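Local coordinates for protein nucleoporin NUP170 (Chaetomium thermophilum, PDB 5HAX) that probably serves as a structural scaffold nucleoporin of the nuclear pore complex that combines a beta-propeller with an alpha-helical region, at residues A10-D21 / A592-W603; K268-D276 / L286-V294. All coordinates share one frame; numbering follows the deposited sequence.

Contact 1: A10-D21 / A592-W603; sequences AQVVNQTLQLDD and ALYLTRLVRTLW
Helix 10-20 crosses helix 592-599 at -77°, with axes 9.4 Å apart, the CA of Val13 lying nearest that of Thr596 and the CA of Thr16 nearest that of Leu593. Small residues suit this crossing: the CG1 of Val12 meets the methyl of Ala592, and both threonines turn their hydroxyls back into their own helices. With OG1 beside its backbone N (chi1 -62°), Thr596 bonds to Ala592 O and leaves CG2 to press on Leu17 CD2 at 3.3 Å, a tight fit for two carbons. Farther along, Trp603 lays its indole against helix 10-20. Val13 CG1 sits over the six-membered ring, 3.6 Å from its centroid, a CH-pi contact, while Ala10 CB abuts the edge at CZ2. The indole NE1 lies only 2.5 Å from Asn14 OD1, above the amide plane; the bond is bent (138°), and so short that its exact geometry is doubtful. The amide's ND2 is held by Glu718. Helix 5-20, near the N-terminus, here packs against a segment 571 residues later, closest end to closest end, in the helical region belonging to the non-repetitive nucleoporin family, where helix 717-722 also touches Trp603. Were Trp603 replaced by an alanine, Val13 CG1 would probably lose its ring face and Asn14 OD1 its indole partner. At the C-terminal end of helix 10-20 the contact turns ionic. Arg597, its chain extended, grips Asp20 side-on: NE to OD2 and NH2 to OD1, both 3.0 Å and nearly straight, with the carboxylate at the guanidinium edge. NH2 also pairs with Glu524, so this one cation probably offsets two acids. Arg600 is joined to Asp20 through water 2, which donates to Asp20 OD2 (2.7 Å) and accepts from Arg600 NE (2.9 Å).

Contact 2: K268-D276 / L286-V294; sequences KDKTSCLRD and LFTDKTNIV. With PO4 (phosphate ion), chain D.
The ammonium of Lys270 reaches across to two backbone carbonyls of one turn, NZ donating to Thr291 O at 2.8 Å and to Asp289 O at 2.9 Å. It stands well above the plane of the Asp289 carbonyl (48° out of it) and is less steeply tilted from that of Thr291. The acceptors belong to a type I beta turn, Thr288 to Thr291, which combines with an ST turn at Thr288 in the loop joining helix 270-279 to strand 293-298 of the beta-propeller. A long, flexible lysine suits the task: its chain runs out from the helix and bends at chi3 (53°) to bring NZ to the turn. One turn on along the helix, Leu274 serves as the apolar partner. Its CD2 lies squarely over the Phe287 ring, 3.6 Å from the centroid and 4° off the normal, while CD1 rests on Asp289 CA. Cys273, a small apolar residue, brings CB to the ring edge, 4.0 Å from Phe287 CZ, and Phe277 meets the same ring edge-to-face. Asp269 is the N-cap of the helix, its OD1 accepting from Ser272 N. A phosphate, probably from the crystallisation liquor, binds nearby: its O1 accepts from Ser272 OG and from both NE and NH2 of Arg275, the latter at 2.9 Å.

Overall arrangement
Contact 1 and contact 2 lie on opposite sides of the chain's centre, their own centres 45 Å apart and their nearest atoms about 30 Å apart, so neither touches the other. Along the chain, contact 2 is nested inside the loop closed by contact 1. The two differ in reach: 10-21 and 592-603 bring together distant parts of the sequence within the helical region, whereas 268-276 and 286-294 are separated by only nine residues and fasten a local helix-to-strand connection in the beta-propeller. The phosphate belongs to the surroundings of contact 2 alone; it is probably a component of the crystallisation liquor, and no function is inferred from it.

Contact 1: A10-D21 / A592-W603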
# COMPACT_ATOMS: atom_id res chain seq x y z
N ALA A 10 25.09 -10.97 13.41
CA ALA A 10 24.71 -10.90 12.00
C ALA A 10 24.01 -12.18 11.56
O ALA A 10 23.11 -12.13 10.71
CB ALA A 10 25.94 -10.64 11.13
N GLN A 11 24.40 -13.32 12.13
CA GLN A 11 23.72 -14.57 11.84
C GLN A 11 22.26 -14.52 12.29
O GLN A 11 21.37 -15.01 11.60
CB GLN A 11 24.44 -15.73 12.52
CG GLN A 11 24.72 -16.92 11.62
CD GLN A 11 25.42 -18.04 12.35
OE1 GLN A 11 26.28 -17.80 13.20
NE2 GLN A 11 25.06 -19.28 12.02
N VAL A 12 22.01 -13.91 13.46
CA VAL A 12 20.65 -13.77 13.96
C VAL A 12 19.84 -12.86 13.03
O VAL A 12 18.66 -13.11 12.77
CB VAL A 12 20.66 -13.24 15.40
CG1 VAL A 12 19.24 -13.02 15.91
CG2 VAL A 12 21.41 -14.19 16.31
N VAL A 13 20.46 -11.79 12.54
CA VAL A 13 19.77 -10.86 11.65
C VAL A 13 19.37 -11.58 10.37
O VAL A 13 18.22 -11.49 9.92
CB VAL A 13 20.66 -9.64 11.35
CG1 VAL A 13 20.04 -8.77 10.26
CG2 VAL A 13 20.88 -8.82 12.62
N ASN A 14 20.31 -12.31 9.76
CA ASN A 14 20.02 -13.00 8.51
C ASN A 14 18.87 -13.99 8.67
O ASN A 14 18.00 -14.10 7.80
CB ASN A 14 21.27 -13.72 8.01
CG ASN A 14 22.31 -12.77 7.44
OD1 ASN A 14 21.97 -11.78 6.79
ND2 ASN A 14 23.58 -13.07 7.69
N GLN A 15 18.85 -14.72 9.79
CA GLN A 15 17.77 -15.67 10.03
C GLN A 15 16.46 -14.97 10.36
O GLN A 15 15.39 -15.49 10.07
CB GLN A 15 18.17 -16.63 11.15
CG GLN A 15 19.34 -17.53 10.79
CD GLN A 15 20.05 -18.10 12.01
OE1 GLN A 15 19.52 -18.07 13.12
NE2 GLN A 15 21.25 -18.62 11.80
N THR A 16 16.54 -13.78 10.97
CA THR A 16 15.33 -13.02 11.26
C THR A 16 14.75 -12.42 9.99
O THR A 16 13.52 -12.42 9.81
CB THR A 16 15.65 -11.92 12.28
OG1 THR A 16 16.16 -12.52 13.48
CG2 THR A 16 14.41 -11.11 12.62
N LEU A 17 15.60 -11.92 9.10
CA LEU A 17 15.13 -11.42 7.81
C LEU A 17 14.37 -12.51 7.05
O LEU A 17 13.29 -12.26 6.50
CB LEU A 17 16.32 -10.93 6.97
CG LEU A 17 17.05 -9.68 7.46
CD1 LEU A 17 18.36 -9.51 6.70
CD2 LEU A 17 16.17 -8.45 7.30
N GLN A 18 14.92 -13.72 7.02
CA GLN A 18 14.26 -14.82 6.32
C GLN A 18 12.94 -15.19 6.98
O GLN A 18 12.00 -15.60 6.30
CB GLN A 18 15.18 -16.04 6.28
CG GLN A 18 16.32 -15.91 5.27
CD GLN A 18 17.41 -16.95 5.47
OE1 GLN A 18 17.48 -17.61 6.51
NE2 GLN A 18 18.27 -17.10 4.47
N LEU A 19 12.85 -15.05 8.31
CA LEU A 19 11.60 -15.36 9.00
C LEU A 19 10.51 -14.37 8.62
O LEU A 19 9.36 -14.77 8.39
CB LEU A 19 11.84 -15.35 10.51
CG LEU A 19 10.79 -16.06 11.37
CD1 LEU A 19 10.82 -17.56 11.13
CD2 LEU A 19 11.00 -15.74 12.84
N ASP A 20 10.84 -13.08 8.55
CA ASP A 20 9.86 -12.08 8.13
C ASP A 20 9.46 -12.27 6.68
O ASP A 20 8.30 -12.05 6.31
CB ASP A 20 10.41 -10.67 8.35
CG ASP A 20 10.11 -10.11 9.73
OD1 ASP A 20 9.18 -10.61 10.40
OD2 ASP A 20 10.79 -9.15 10.15
N ASP A 21 10.41 -12.67 5.83
CA ASP A 21 10.13 -12.87 4.41
C ASP A 21 9.42 -14.19 4.13
O ASP A 21 9.11 -14.47 2.97
CB ASP A 21 11.42 -12.79 3.59
CG ASP A 21 11.93 -11.37 3.42
OD1 ASP A 21 11.10 -10.43 3.40
OD2 ASP A 21 13.15 -11.19 3.28
N ALA A 592 16.31 -8.62 18.81
CA ALA A 592 16.80 -8.99 17.49
C ALA A 592 15.77 -8.68 16.41
O ALA A 592 16.12 -8.22 15.32
CB ALA A 592 17.16 -10.47 17.47
N LEU A 593 14.49 -8.93 16.70
CA LEU A 593 13.44 -8.67 15.71
C LEU A 593 13.34 -7.18 15.42
O LEU A 593 13.32 -6.76 14.26
CB LEU A 593 12.11 -9.22 16.22
CG LEU A 593 10.93 -9.18 15.25
CD1 LEU A 593 11.23 -9.97 13.98
CD2 LEU A 593 9.68 -9.72 15.93
N TYR A 594 13.28 -6.35 16.47
CA TYR A 594 13.21 -4.91 16.29
C TYR A 594 14.41 -4.39 15.52
O TYR A 594 14.26 -3.65 14.54
CB TYR A 594 13.09 -4.22 17.65
CG TYR A 594 12.95 -2.72 17.57
CD1 TYR A 594 12.02 -2.14 16.73
CD2 TYR A 594 13.74 -1.89 18.35
CE1 TYR A 594 11.88 -0.77 16.65
CE2 TYR A 594 13.61 -0.51 18.28
CZ TYR A 594 12.68 0.04 17.43
OH TYR A 594 12.54 1.41 17.36
N LEU A 595 15.62 -4.77 15.95
CA LEU A 595 16.83 -4.28 15.29
C LEU A 595 16.86 -4.68 13.82
O LEU A 595 17.21 -3.86 12.95
CB LEU A 595 18.07 -4.81 16.00
CG LEU A 595 19.41 -4.49 15.34
CD1 LEU A 595 19.61 -2.99 15.22
CD2 LEU A 595 20.56 -5.13 16.11
N THR A 596 16.52 -5.93 13.52
CA THR A 596 16.51 -6.39 12.13
C THR A 596 15.59 -5.53 11.28
O THR A 596 15.97 -5.09 10.19
CB THR A 596 16.07 -7.86 12.07
OG1 THR A 596 17.01 -8.67 12.79
CG2 THR A 596 15.99 -8.34 10.62
N ARG A 597 14.38 -5.27 11.77
CA ARG A 597 13.41 -4.51 10.99
C ARG A 597 13.85 -3.07 10.79
O ARG A 597 13.44 -2.43 9.81
CB ARG A 597 12.04 -4.59 11.66
CG ARG A 597 11.41 -5.98 11.58
CD ARG A 597 10.19 -6.13 12.47
NE ARG A 597 9.49 -7.40 12.22
CZ ARG A 597 8.45 -7.84 12.92
NH1 ARG A 597 7.97 -7.12 13.92
NH2 ARG A 597 7.89 -9.00 12.61
N LEU A 598 14.68 -2.54 11.69
CA LEU A 598 15.19 -1.19 11.51
C LEU A 598 16.18 -1.09 10.36
O LEU A 598 16.34 -0.02 9.77
CB LEU A 598 15.85 -0.69 12.80
CG LEU A 598 14.95 -0.40 14.01
CD1 LEU A 598 15.81 0.05 15.18
CD2 LEU A 598 13.88 0.64 13.69
N VAL A 599 16.85 -2.19 10.01
CA VAL A 599 17.90 -2.18 8.99
C VAL A 599 17.58 -3.10 7.81
O VAL A 599 18.46 -3.36 6.99
CB VAL A 599 19.27 -2.56 9.60
CG1 VAL A 599 19.64 -1.60 10.73
CG2 VAL A 599 19.28 -4.00 10.09
N ARG A 600 16.34 -3.58 7.70
CA ARG A 600 16.03 -4.55 6.66
C ARG A 600 16.23 -3.97 5.26
O ARG A 600 16.61 -4.70 4.34
CB ARG A 600 14.59 -5.05 6.82
CG ARG A 600 13.53 -4.05 6.40
CD ARG A 600 12.17 -4.40 6.98
NE ARG A 600 11.74 -5.76 6.63
CZ ARG A 600 11.02 -6.07 5.56
NH1 ARG A 600 10.68 -7.33 5.33
NH2 ARG A 600 10.63 -5.13 4.70
N THR A 601 16.01 -2.67 5.08
CA THR A 601 16.24 -2.04 3.78
C THR A 601 17.72 -1.89 3.45
O THR A 601 18.04 -1.61 2.29
CB THR A 601 15.57 -0.66 3.72
OG1 THR A 601 16.17 0.20 4.70
CG2 THR A 601 14.08 -0.76 3.98
N LEU A 602 18.60 -2.06 4.43
CA LEU A 602 20.04 -1.84 4.27
C LEU A 602 20.82 -3.14 4.11
O LEU A 602 21.63 -3.26 3.18
CB LEU A 602 20.58 -1.09 5.49
CG LEU A 602 20.94 0.39 5.32
CD1 LEU A 602 19.80 1.16 4.70
CD2 LEU A 602 21.31 0.97 6.68
N TRP A 603 20.57 -4.11 4.99
CA TRP A 603 21.43 -5.26 5.21
C TRP A 603 22.01 -5.85 3.92
O TRP A 603 23.23 -5.85 3.72
CB TRP A 603 20.64 -6.32 5.98
CG TRP A 603 21.47 -7.36 6.64
CD1 TRP A 603 21.61 -8.66 6.26
CD2 TRP A 603 22.27 -7.19 7.82
NE1 TRP A 603 22.46 -9.31 7.12
CE2 TRP A 603 22.87 -8.44 8.09
CE3 TRP A 603 22.54 -6.12 8.67
CZ2 TRP A 603 23.73 -8.64 9.17
CZ3 TRP A 603 23.39 -6.32 9.75
CH2 TRP A 603 23.97 -7.57 9.98
O HOH W 1 13.02 -9.54 6.10
O HOH W 2 12.47 -7.91 8.50
O HOH W 3 8.60 -9.49 4.46

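Contact 2: K268-D276 / L286-V294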
# COMPACT_ATOMS: atom_id res chain seq x y z
N LYS A 268 -15.97 -14.03 -18.71
CA LYS A 268 -16.61 -14.85 -17.69
C LYS A 268 -17.86 -14.14 -17.21
O LYS A 268 -17.76 -13.12 -16.52
CB LYS A 268 -15.66 -15.13 -16.53
CG LYS A 268 -16.14 -16.18 -15.55
CD LYS A 268 -15.18 -16.32 -14.39
CE LYS A 268 -15.60 -17.42 -13.44
NZ LYS A 268 -15.52 -18.77 -14.07
N ASP A 269 -19.04 -14.66 -17.56
CA ASP A 269 -20.29 -14.04 -17.16
C ASP A 269 -20.70 -14.52 -15.77
O ASP A 269 -20.10 -15.42 -15.18
CB ASP A 269 -21.40 -14.31 -18.19
CG ASP A 269 -21.65 -15.80 -18.42
OD1 ASP A 269 -21.32 -16.63 -17.55
OD2 ASP A 269 -22.20 -16.12 -19.49
N LYS A 270 -21.74 -13.87 -15.23
CA LYS A 270 -22.21 -14.19 -13.89
C LYS A 270 -22.62 -15.65 -13.77
O LYS A 270 -22.47 -16.26 -12.71
CB LYS A 270 -23.37 -13.27 -13.51
CG LYS A 270 -24.00 -13.61 -12.17
CD LYS A 270 -24.86 -12.48 -11.64
CE LYS A 270 -25.90 -12.02 -12.64
NZ LYS A 270 -26.90 -11.11 -12.02
N THR A 271 -23.15 -16.24 -14.85
CA THR A 271 -23.52 -17.65 -14.83
C THR A 271 -22.31 -18.53 -14.55
O THR A 271 -22.40 -19.50 -13.79
CB THR A 271 -24.16 -18.04 -16.16
OG1 THR A 271 -25.31 -17.21 -16.40
CG2 THR A 271 -24.58 -19.50 -16.15
N SER A 272 -21.17 -18.21 -15.18
CA SER A 272 -19.96 -18.99 -14.95
C SER A 272 -19.50 -18.87 -13.50
O SER A 272 -19.16 -19.87 -12.86
CB SER A 272 -18.86 -18.52 -15.91
OG SER A 272 -17.66 -19.24 -15.70
N CYS A 273 -19.48 -17.65 -12.96
CA CYS A 273 -19.18 -17.46 -11.55
C CYS A 273 -20.12 -18.28 -10.67
O CYS A 273 -19.69 -18.93 -9.71
CB CYS A 273 -19.27 -15.98 -11.18
SG CYS A 273 -17.93 -14.96 -11.82
N LEU A 274 -21.42 -18.25 -10.99
CA LEU A 274 -22.39 -18.99 -10.19
C LEU A 274 -22.19 -20.50 -10.30
O LEU A 274 -22.42 -21.23 -9.33
CB LEU A 274 -23.81 -18.62 -10.62
CG LEU A 274 -24.28 -17.24 -10.18
CD1 LEU A 274 -25.48 -16.78 -10.99
CD2 LEU A 274 -24.62 -17.25 -8.69
N ARG A 275 -21.76 -20.98 -11.47
CA ARG A 275 -21.49 -22.41 -11.62
C ARG A 275 -20.30 -22.83 -10.77
O ARG A 275 -20.35 -23.85 -10.08
CB ARG A 275 -21.28 -22.75 -13.09
CG ARG A 275 -21.06 -24.23 -13.35
CD ARG A 275 -21.31 -24.59 -14.81
NE ARG A 275 -20.80 -23.57 -15.73
CZ ARG A 275 -21.55 -22.65 -16.33
NH1 ARG A 275 -22.86 -22.60 -16.13
NH2 ARG A 275 -20.98 -21.77 -17.15
N ASP A 276 -19.21 -22.05 -10.82
CA ASP A 276 -18.09 -22.30 -9.92
C ASP A 276 -18.55 -22.32 -8.47
O ASP A 276 -18.20 -23.22 -7.70
CB ASP A 276 -17.01 -21.23 -10.10
CG ASP A 276 -16.40 -21.23 -11.48
OD1 ASP A 276 -15.77 -20.22 -11.86
OD2 ASP A 276 -16.54 -22.24 -12.20
N LEU A 286 -26.63 -15.60 -0.48
CA LEU A 286 -26.06 -14.28 -0.70
C LEU A 286 -25.51 -14.10 -2.12
O LEU A 286 -25.16 -12.97 -2.49
CB LEU A 286 -24.94 -14.01 0.31
CG LEU A 286 -25.34 -13.97 1.79
CD1 LEU A 286 -24.11 -13.76 2.67
CD2 LEU A 286 -26.38 -12.90 2.06
N PHE A 287 -25.45 -15.17 -2.91
CA PHE A 287 -24.94 -15.09 -4.28
C PHE A 287 -25.82 -15.95 -5.17
O PHE A 287 -25.73 -17.18 -5.15
CB PHE A 287 -23.48 -15.55 -4.35
CG PHE A 287 -22.83 -15.34 -5.69
CD1 PHE A 287 -23.20 -14.27 -6.50
CD2 PHE A 287 -21.85 -16.20 -6.15
CE1 PHE A 287 -22.61 -14.07 -7.73
CE2 PHE A 287 -21.26 -16.01 -7.38
CZ PHE A 287 -21.63 -14.94 -8.17
N THR A 288 -26.67 -15.29 -5.97
CA THR A 288 -27.60 -15.95 -6.88
C THR A 288 -27.60 -15.22 -8.21
O THR A 288 -26.84 -14.27 -8.42
CB THR A 288 -29.02 -15.96 -6.31
OG1 THR A 288 -29.54 -14.62 -6.30
CG2 THR A 288 -29.05 -16.52 -4.89
N ASP A 289 -28.46 -15.67 -9.13
CA ASP A 289 -28.60 -15.01 -10.42
C ASP A 289 -29.17 -13.60 -10.29
O ASP A 289 -29.05 -12.81 -11.23
CB ASP A 289 -29.48 -15.84 -11.35
CG ASP A 289 -30.94 -15.81 -10.96
OD1 ASP A 289 -31.80 -15.77 -11.86
OD2 ASP A 289 -31.23 -15.83 -9.74
N LYS A 290 -29.79 -13.28 -9.15
CA LYS A 290 -30.27 -11.93 -8.89
C LYS A 290 -29.17 -11.00 -8.39
O LYS A 290 -29.33 -9.78 -8.46
CB LYS A 290 -31.41 -12.00 -7.86
CG LYS A 290 -32.03 -10.67 -7.46
CD LYS A 290 -32.70 -9.97 -8.64
CE LYS A 290 -33.56 -8.81 -8.16
NZ LYS A 290 -34.16 -8.03 -9.29
N THR A 291 -28.06 -11.55 -7.92
CA THR A 291 -27.00 -10.76 -7.32
C THR A 291 -26.19 -10.02 -8.39
O THR A 291 -25.95 -10.55 -9.48
CB THR A 291 -26.08 -11.67 -6.50
OG1 THR A 291 -26.88 -12.43 -5.58
CG2 THR A 291 -25.04 -10.87 -5.73
N ASN A 292 -25.76 -8.81 -8.06
CA ASN A 292 -24.95 -7.98 -8.93
C ASN A 292 -23.53 -7.88 -8.39
O ASN A 292 -23.33 -7.80 -7.17
CB ASN A 292 -25.53 -6.56 -9.07
CG ASN A 292 -26.87 -6.54 -9.78
OD1 ASN A 292 -27.01 -7.08 -10.88
ND2 ASN A 292 -27.86 -5.92 -9.17
N ILE A 293 -22.55 -7.88 -9.29
CA ILE A 293 -21.17 -7.55 -8.95
C ILE A 293 -20.99 -6.05 -9.16
O ILE A 293 -21.20 -5.55 -10.27
CB ILE A 293 -20.17 -8.35 -9.80
CG1 ILE A 293 -20.32 -9.85 -9.52
CG2 ILE A 293 -18.73 -7.90 -9.52
CD1 ILE A 293 -19.44 -10.75 -10.38
N VAL A 294 -20.62 -5.34 -8.09
CA VAL A 294 -20.58 -3.88 -8.13
C VAL A 294 -19.18 -3.31 -8.31
O VAL A 294 -19.05 -2.13 -8.67
CB VAL A 294 -21.21 -3.29 -6.85
CG1 VAL A 294 -22.66 -3.74 -6.71
CG2 VAL A 294 -20.40 -3.67 -5.61
P PO4 D . -17.26 -22.51 -17.50
O1 PO4 D . -18.17 -22.11 -16.37
O2 PO4 D . -17.26 -21.44 -18.56
O3 PO4 D . -17.75 -23.81 -18.10
O4 PO4 D . -15.86 -22.70 -16.97